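Local coordinates for protein PmoF1 (Methylocystis sp. ATCC 49242, PDB 6P1E) that binds copper(II) through its PCu(A)C domain and probably serves as a copper chaperone in a methane-oxidizing bacterium, at residues B[46-57]-B[84-95]. Residues are numbered along the deposited sequence; the frame is centred on the assembly and turned at random.
Sequences VKVEKFGSAVIH and AYVALLDAKKHL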
ATOM      1  N   VAL B  46      13.632   0.453  13.427  1.00 19.07           N
ATOM      2  CA  VAL B  46      13.604   1.429  12.348  1.00 18.15           C
ATOM      3  C   VAL B  46      14.321   2.684  12.823  1.00 21.78           C
ATOM      4  O   VAL B  46      14.051   3.183  13.915  1.00 26.04           O
ATOM      5  CB  VAL B  46      12.160   1.768  11.921  1.00 17.16           C
ATOM      6  CG1 VAL B  46      12.133   2.931  10.930  1.00 16.76           C
ATOM      7  CG2 VAL B  46      11.481   0.541  11.328  1.00 17.99           C
ATOM      8  N   LYS B  47      15.244   3.178  12.005  1.00 20.02           N
ATOM      9  CA  LYS B  47      15.977   4.399  12.316  1.00 23.36           C
ATOM     10  C   LYS B  47      15.621   5.490  11.313  1.00 25.22           C
ATOM     11  O   LYS B  47      15.628   5.260  10.103  1.00 22.05           O
ATOM     12  CB  LYS B  47      17.484   4.131  12.309  1.00 25.36           C
ATOM     13  CG  LYS B  47      17.929   3.137  13.374  1.00 31.18           C
ATOM     14  CD  LYS B  47      19.440   2.965  13.398  1.00 51.88           C
ATOM     15  CE  LYS B  47      19.942   2.199  12.185  1.00 35.82           C
ATOM     16  NZ  LYS B  47      21.416   2.001  12.226  1.00 47.72           N
ATOM     17  N   VAL B  48      15.313   6.676  11.826  1.00 25.91           N
ATOM     18  CA  VAL B  48      14.904   7.795  10.986  1.00 26.15           C
ATOM     19  C   VAL B  48      15.375   9.104  11.612  1.00 28.72           C
ATOM     20  O   VAL B  48      15.126   9.374  12.786  1.00 29.46           O
ATOM     21  CB  VAL B  48      13.371   7.808  10.765  1.00 23.86           C
ATOM     22  CG1 VAL B  48      12.619   7.839  12.093  1.00 34.24           C
ATOM     23  CG2 VAL B  48      12.966   8.975   9.871  1.00 43.31           C
ATOM     24  N   GLU B  49      16.082   9.903  10.824  1.00 33.10           N
ATOM     25  CA  GLU B  49      16.704  11.115  11.334  1.00 33.62           C
ATOM     26  C   GLU B  49      15.702  12.250  11.544  1.00 33.61           C
ATOM     27  O   GLU B  49      15.859  13.059  12.459  1.00 35.61           O
ATOM     28  CB  GLU B  49      17.797  11.578  10.372  1.00 47.98           C
ATOM     29  CG  GLU B  49      18.920  10.573  10.189  1.00 48.28           C
ATOM     30  CD  GLU B  49      20.002  11.070   9.252  1.00 69.42           C
ATOM     31  OE1 GLU B  49      20.057  12.291   8.996  1.00 64.95           O
ATOM     32  OE2 GLU B  49      20.796  10.235   8.766  1.00 71.90           O
ATOM     33  N   LYS B  50      14.674  12.303  10.700  1.00 31.63           N
ATOM     34  CA  LYS B  50      13.751  13.436  10.696  1.00 37.22           C
ATOM     35  C   LYS B  50      12.646  13.310  11.748  1.00 38.06           C
ATOM     36  O   LYS B  50      11.847  14.228  11.926  1.00 32.43           O
ATOM     37  CB  LYS B  50      13.121  13.587   9.309  1.00 30.77           C
ATOM     38  CG  LYS B  50      14.102  13.952   8.196  1.00 32.52           C
ATOM     39  CD  LYS B  50      14.974  15.153   8.524  1.00 49.68           C
ATOM     40  CE  LYS B  50      15.904  15.468   7.371  1.00 56.52           C
ATOM     41  NZ  LYS B  50      16.755  16.664   7.617  1.00 58.05           N
ATOM     42  N   PHE B  51      12.602  12.169  12.429  1.00 34.34           N
ATOM     43  CA  PHE B  51      11.668  11.955  13.531  1.00 28.45           C
ATOM     44  C   PHE B  51      12.452  11.638  14.798  1.00 29.83           C
ATOM     45  O   PHE B  51      13.600  11.199  14.731  1.00 30.68           O
ATOM     46  CB  PHE B  51      10.683  10.826  13.212  1.00 25.59           C
ATOM     47  CG  PHE B  51       9.593  11.221  12.253  1.00 26.73           C
ATOM     48  CD1 PHE B  51       8.329  11.546  12.718  1.00 24.20           C
ATOM     49  CD2 PHE B  51       9.831  11.268  10.892  1.00 24.78           C
ATOM     50  CE1 PHE B  51       7.322  11.906  11.839  1.00 28.03           C
ATOM     51  CE2 PHE B  51       8.828  11.630  10.008  1.00 26.28           C
ATOM     52  CZ  PHE B  51       7.573  11.949  10.484  1.00 29.43           C
ATOM     53  N   GLY B  52      11.830  11.855  15.949  1.00 30.31           N
ATOM     54  CA  GLY B  52      12.481  11.601  17.221  1.00 31.86           C
ATOM     55  C   GLY B  52      12.798  10.129  17.436  1.00 35.84           C
ATOM     56  O   GLY B  52      13.868   9.772  17.921  1.00 31.80           O
ATOM     57  N   SER B  53      11.842   9.274  17.091  1.00 27.82           N
ATOM     58  CA  SER B  53      11.976   7.832  17.271  1.00 26.40           C
ATOM     59  C   SER B  53      10.975   7.097  16.394  1.00 23.77           C
ATOM     60  O   SER B  53      10.037   7.699  15.866  1.00 23.46           O
ATOM     61  CB  SER B  53      11.760   7.447  18.739  1.00 33.43           C
ATOM     62  OG  SER B  53      10.422   7.687  19.143  1.00 35.29           O
ATOM     63  N   ALA B  54      11.176   5.790  16.263  1.00 22.54           N
ATOM     64  CA  ALA B  54      10.267   4.929  15.518  1.00 20.33           C
ATOM     65  C   ALA B  54       9.914   3.710  16.360  1.00 21.06           C
ATOM     66  O   ALA B  54      10.797   3.053  16.912  1.00 20.44           O
ATOM     67  CB  ALA B  54      10.892   4.513  14.204  1.00 22.46           C
ATOM     68  N   VAL B  55       8.620   3.415  16.452  1.00 18.68           N
ATOM     69  CA  VAL B  55       8.127   2.299  17.255  1.00 18.36           C
ATOM     70  C   VAL B  55       7.371   1.322  16.365  1.00 16.69           C
ATOM     71  O   VAL B  55       6.399   1.692  15.706  1.00 16.00           O
ATOM     72  CB  VAL B  55       7.209   2.785  18.397  1.00 19.64           C
ATOM     73  CG1 VAL B  55       6.618   1.605  19.162  1.00 20.77           C
ATOM     74  CG2 VAL B  55       7.980   3.693  19.343  1.00 25.55           C
ATOM     75  N   ILE B  56       7.820   0.073  16.352  1.00 16.28           N
ATOM     76  CA  ILE B  56       7.189  -0.941  15.525  1.00 15.01           C
ATOM     77  C   ILE B  56       5.984  -1.531  16.247  1.00 15.07           C
ATOM     78  O   ILE B  56       6.067  -1.917  17.409  1.00 16.48           O
ATOM     79  CB  ILE B  56       8.176  -2.066  15.161  1.00 14.84           C
ATOM     80  CG1 ILE B  56       9.466  -1.462  14.590  1.00 23.07           C
ATOM     81  CG2 ILE B  56       7.539  -3.028  14.163  1.00 13.73           C
ATOM     82  CD1 ILE B  56      10.551  -2.469  14.301  1.00 32.85           C
ATOM     83  N   HIS B  57       4.870  -1.612  15.527  1.00 14.36           N
ATOM     84  CA  HIS B  57       3.645  -2.199  16.043  1.00 14.71           C
ATOM     85  C   HIS B  57       3.280  -3.350  15.120  1.00 13.94           C
ATOM     86  O   HIS B  57       2.428  -3.210  14.243  1.00 13.55           O
ATOM     87  CB  HIS B  57       2.523  -1.156  16.102  1.00 15.63           C
ATOM     88  CG  HIS B  57       2.775  -0.052  17.080  1.00 24.72           C
ATOM     89  ND1 HIS B  57       2.697  -0.231  18.445  1.00 19.88           N
ATOM     90  CD2 HIS B  57       3.104   1.247  16.889  1.00 17.20           C
ATOM     91  CE1 HIS B  57       2.966   0.912  19.052  1.00 22.21           C
ATOM     92  NE2 HIS B  57       3.218   1.824  18.130  1.00 18.00           N
ATOM     93  N   ALA B  84      -0.797  -3.790  11.104  1.00 15.04           N
ATOM     94  CA  ALA B  84       0.577  -3.588  11.555  1.00 16.64           C
ATOM     95  C   ALA B  84       1.215  -2.409  10.829  1.00 14.02           C
ATOM     96  O   ALA B  84       0.923  -2.149   9.662  1.00 14.62           O
ATOM     97  CB  ALA B  84       1.398  -4.851  11.344  1.00 17.88           C
ATOM     98  N   TYR B  85       2.065  -1.675  11.538  1.00 11.08           N
ATOM     99  CA  TYR B  85       2.684  -0.480  10.988  1.00 10.48           C
ATOM    100  C   TYR B  85       3.819  -0.039  11.900  1.00 12.73           C
ATOM    101  O   TYR B  85       4.003  -0.597  12.983  1.00 12.68           O
ATOM    102  CB  TYR B  85       1.660   0.650  10.833  1.00 12.06           C
ATOM    103  CG  TYR B  85       1.280   1.310  12.139  1.00 16.93           C
ATOM    104  CD1 TYR B  85       1.714   2.594  12.444  1.00 23.18           C
ATOM    105  CD2 TYR B  85       0.492   0.648  13.072  1.00 13.36           C
ATOM    106  CE1 TYR B  85       1.371   3.200  13.635  1.00 23.48           C
ATOM    107  CE2 TYR B  85       0.146   1.245  14.267  1.00 20.02           C
ATOM    108  CZ  TYR B  85       0.586   2.523  14.544  1.00 20.70           C
ATOM    109  OH  TYR B  85       0.240   3.120  15.733  1.00 19.06           O
ATOM    110  N   VAL B  86       4.579   0.954  11.450  1.00 11.04           N
ATOM    111  CA  VAL B  86       5.600   1.575  12.281  1.00 11.61           C
ATOM    112  C   VAL B  86       5.181   3.005  12.582  1.00 12.88           C
ATOM    113  O   VAL B  86       4.917   3.787  11.669  1.00 13.19           O
ATOM    114  CB  VAL B  86       6.982   1.561  11.597  1.00 12.36           C
ATOM    115  CG1 VAL B  86       8.036   2.209  12.493  1.00 15.68           C
ATOM    116  CG2 VAL B  86       7.379   0.142  11.240  1.00 12.15           C
ATOM    117  N   ALA B  87       5.116   3.337  13.868  1.00 13.98           N
ATOM    118  CA  ALA B  87       4.796   4.691  14.286  1.00 16.50           C
ATOM    119  C   ALA B  87       6.049   5.549  14.266  1.00 16.37           C
ATOM    120  O   ALA B  87       7.071   5.176  14.838  1.00 16.60           O
ATOM    121  CB  ALA B  87       4.176   4.687  15.678  1.00 18.76           C
ATOM    122  N   LEU B  88       5.963   6.688  13.585  1.00 16.77           N
ATOM    123  CA  LEU B  88       7.046   7.666  13.545  1.00 18.09           C
ATOM    124  C   LEU B  88       6.649   8.853  14.417  1.00 20.49           C
ATOM    125  O   LEU B  88       5.721   9.585  14.083  1.00 22.65           O
ATOM    126  CB  LEU B  88       7.324   8.113  12.108  1.00 20.12           C
ATOM    127  CG  LEU B  88       7.630   7.000  11.101  1.00 25.29           C
ATOM    128  CD1 LEU B  88       7.923   7.591   9.731  1.00 24.08           C
ATOM    129  CD2 LEU B  88       8.791   6.133  11.564  1.00 28.25           C
ATOM    130  N   LEU B  89       7.340   9.029  15.538  1.00 22.06           N
ATOM    131  CA  LEU B  89       6.949  10.026  16.531  1.00 28.22           C
ATOM    132  C   LEU B  89       7.850  11.269  16.478  1.00 35.46           C
ATOM    133  O   LEU B  89       9.033  11.178  16.155  1.00 38.31           O
ATOM    134  CB  LEU B  89       6.978   9.395  17.927  1.00 35.21           C
ATOM    135  CG  LEU B  89       6.294   8.030  18.062  1.00 35.70           C
ATOM    136  CD1 LEU B  89       6.487   7.472  19.463  1.00 50.49           C
ATOM    137  CD2 LEU B  89       4.819   8.162  17.727  1.00 38.48           C
ATOM    138  N   ASP B  90       7.269  12.423  16.793  1.00 47.05           N
ATOM    139  CA  ASP B  90       8.015  13.674  16.948  1.00 45.32           C
ATOM    140  C   ASP B  90       8.766  14.129  15.695  1.00 44.87           C
ATOM    141  O   ASP B  90       9.996  14.215  15.696  1.00 45.15           O
ATOM    142  CB  ASP B  90       9.013  13.543  18.103  1.00 47.10           C
ATOM    143  CG  ASP B  90       8.342  13.180  19.414  1.00 62.17           C
ATOM    144  OD1 ASP B  90       7.228  13.679  19.675  1.00 68.24           O
ATOM    145  OD2 ASP B  90       8.930  12.392  20.183  1.00 74.01           O
ATOM    146  N   ALA B  91       8.023  14.394  14.625  1.00 44.46           N
ATOM    147  CA  ALA B  91       8.562  15.057  13.439  1.00 44.69           C
ATOM    148  C   ALA B  91       9.358  16.315  13.795  1.00 51.07           C
ATOM    149  O   ALA B  91       8.918  17.126  14.608  1.00 49.17           O
ATOM    150  CB  ALA B  91       7.436  15.409  12.480  1.00 44.95           C
ATOM    151  N   LYS B  92      10.530  16.464  13.185  1.00 47.01           N
ATOM    152  CA  LYS B  92      11.390  17.623  13.420  1.00 55.23           C
ATOM    153  C   LYS B  92      10.927  18.814  12.580  1.00 55.21           C
ATOM    154  O   LYS B  92      11.185  19.970  12.924  1.00 54.49           O
ATOM    155  CB  LYS B  92      12.848  17.283  13.110  1.00 54.61           C
ATOM    156  CG  LYS B  92      13.449  16.259  14.061  1.00 55.90           C
ATOM    157  CD  LYS B  92      14.873  15.904  13.673  1.00 57.04           C
ATOM    158  CE  LYS B  92      15.616  15.237  14.821  1.00 52.49           C
ATOM    159  NZ  LYS B  92      14.990  13.949  15.232  1.00 67.59           N
ATOM    160  N   LYS B  93      10.239  18.515  11.482  1.00 50.28           N
ATOM    161  CA  LYS B  93       9.698  19.529  10.580  1.00 55.08           C
ATOM    162  C   LYS B  93       8.420  19.082   9.888  1.00 51.39           C
ATOM    163  O   LYS B  93       8.089  17.897   9.870  1.00 48.76           O
ATOM    164  CB  LYS B  93      10.713  19.893   9.502  1.00 52.84           C
ATOM    165  CG  LYS B  93      11.669  21.000   9.836  1.00 62.57           C
ATOM    166  CD  LYS B  93      12.707  21.055   8.747  1.00 67.94           C
ATOM    167  CE  LYS B  93      13.653  22.199   8.919  1.00 70.91           C
ATOM    168  NZ  LYS B  93      14.325  22.406   7.627  1.00 71.94           N
ATOM    169  N   HIS B  94       7.706  20.052   9.326  1.00 54.02           N
ATOM    170  CA  HIS B  94       6.476  19.778   8.594  1.00 64.35           C
ATOM    171  C   HIS B  94       6.758  18.990   7.318  1.00 59.57           C
ATOM    172  O   HIS B  94       7.620  19.372   6.525  1.00 62.55           O
ATOM    173  CB  HIS B  94       5.764  21.087   8.252  1.00 65.77           C
ATOM    174  CG  HIS B  94       4.421  20.891   7.626  1.00 72.32           C
ATOM    175  ND1 HIS B  94       4.233  20.859   6.261  1.00 74.79           N
ATOM    176  CD2 HIS B  94       3.199  20.706   8.179  1.00 72.94           C
ATOM    177  CE1 HIS B  94       2.952  20.668   6.000  1.00 70.97           C
ATOM    178  NE2 HIS B  94       2.304  20.573   7.146  1.00 73.37           N
ATOM    179  N   LEU B  95       6.031  17.893   7.122  1.00 64.59           N
ATOM    180  CA  LEU B  95       6.209  17.069   5.931  1.00 62.66           C
ATOM    181  C   LEU B  95       5.475  17.593   4.698  1.00 57.80           C
ATOM    182  O   LEU B  95       4.291  17.926   4.758  1.00 73.19           O
ATOM    183  CB  LEU B  95       5.743  15.640   6.223  1.00 46.48           C
ATOM    184  CG  LEU B  95       6.702  14.728   6.992  1.00 60.94           C
ATOM    185  CD1 LEU B  95       6.092  13.372   7.233  1.00 41.11           C
ATOM    186  CD2 LEU B  95       7.970  14.553   6.216  1.00 71.69           C
TER
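F51 and L88 form the apolar centre, crossing at about a right angle: L88 CB sits 3.8 Å from the F51 ring centroid and only 16° off the ring normal, a CH-pi contact over one face. With CG anti to the carbonyl carbon (chi1 -76°), the ring also brings CE1 to 3.6 Å from A91 CB, while L95 CD1 meets its edge in plane. Were F51 replaced by an alanine, the space between L88, A91 and L95 would probably be left unfilled, and L88 CB would lose the ring it packs against. A54, L88 and V86 lie on the side of the sheet that carries F51; there L88 CD2 packs 3.7 Å from A54 CB, and V46, from strand 41-47, comes over it to meet V86 tip to tip. The opposite side carries H57 and Y85, whose rings lie near parallel (26°) but slid apart, with centroids 5.1 Å separated; H57 ND1 is hydrogen-bonded to L65 O. Backbone pairing is antiparallel, exemplified by the hydrogen bond from V55 N to A87 O at 2.8 Å. At G52 the regularity breaks: its N hydrogen-bonds to L89 O at 2.9 Å, and weakly to D90 O. At the polar edge K92 N hydrogen-bonds to K50 O, and K92 NZ, its chain bent at the last torsion, to E49 O at 3.0 Å. G52 and S53 both facing L89 make a classic beta bulge, interrupting the antiparallel pairing of strands 51-57 and 75-91 in the beta-rich PCu(A)C domain.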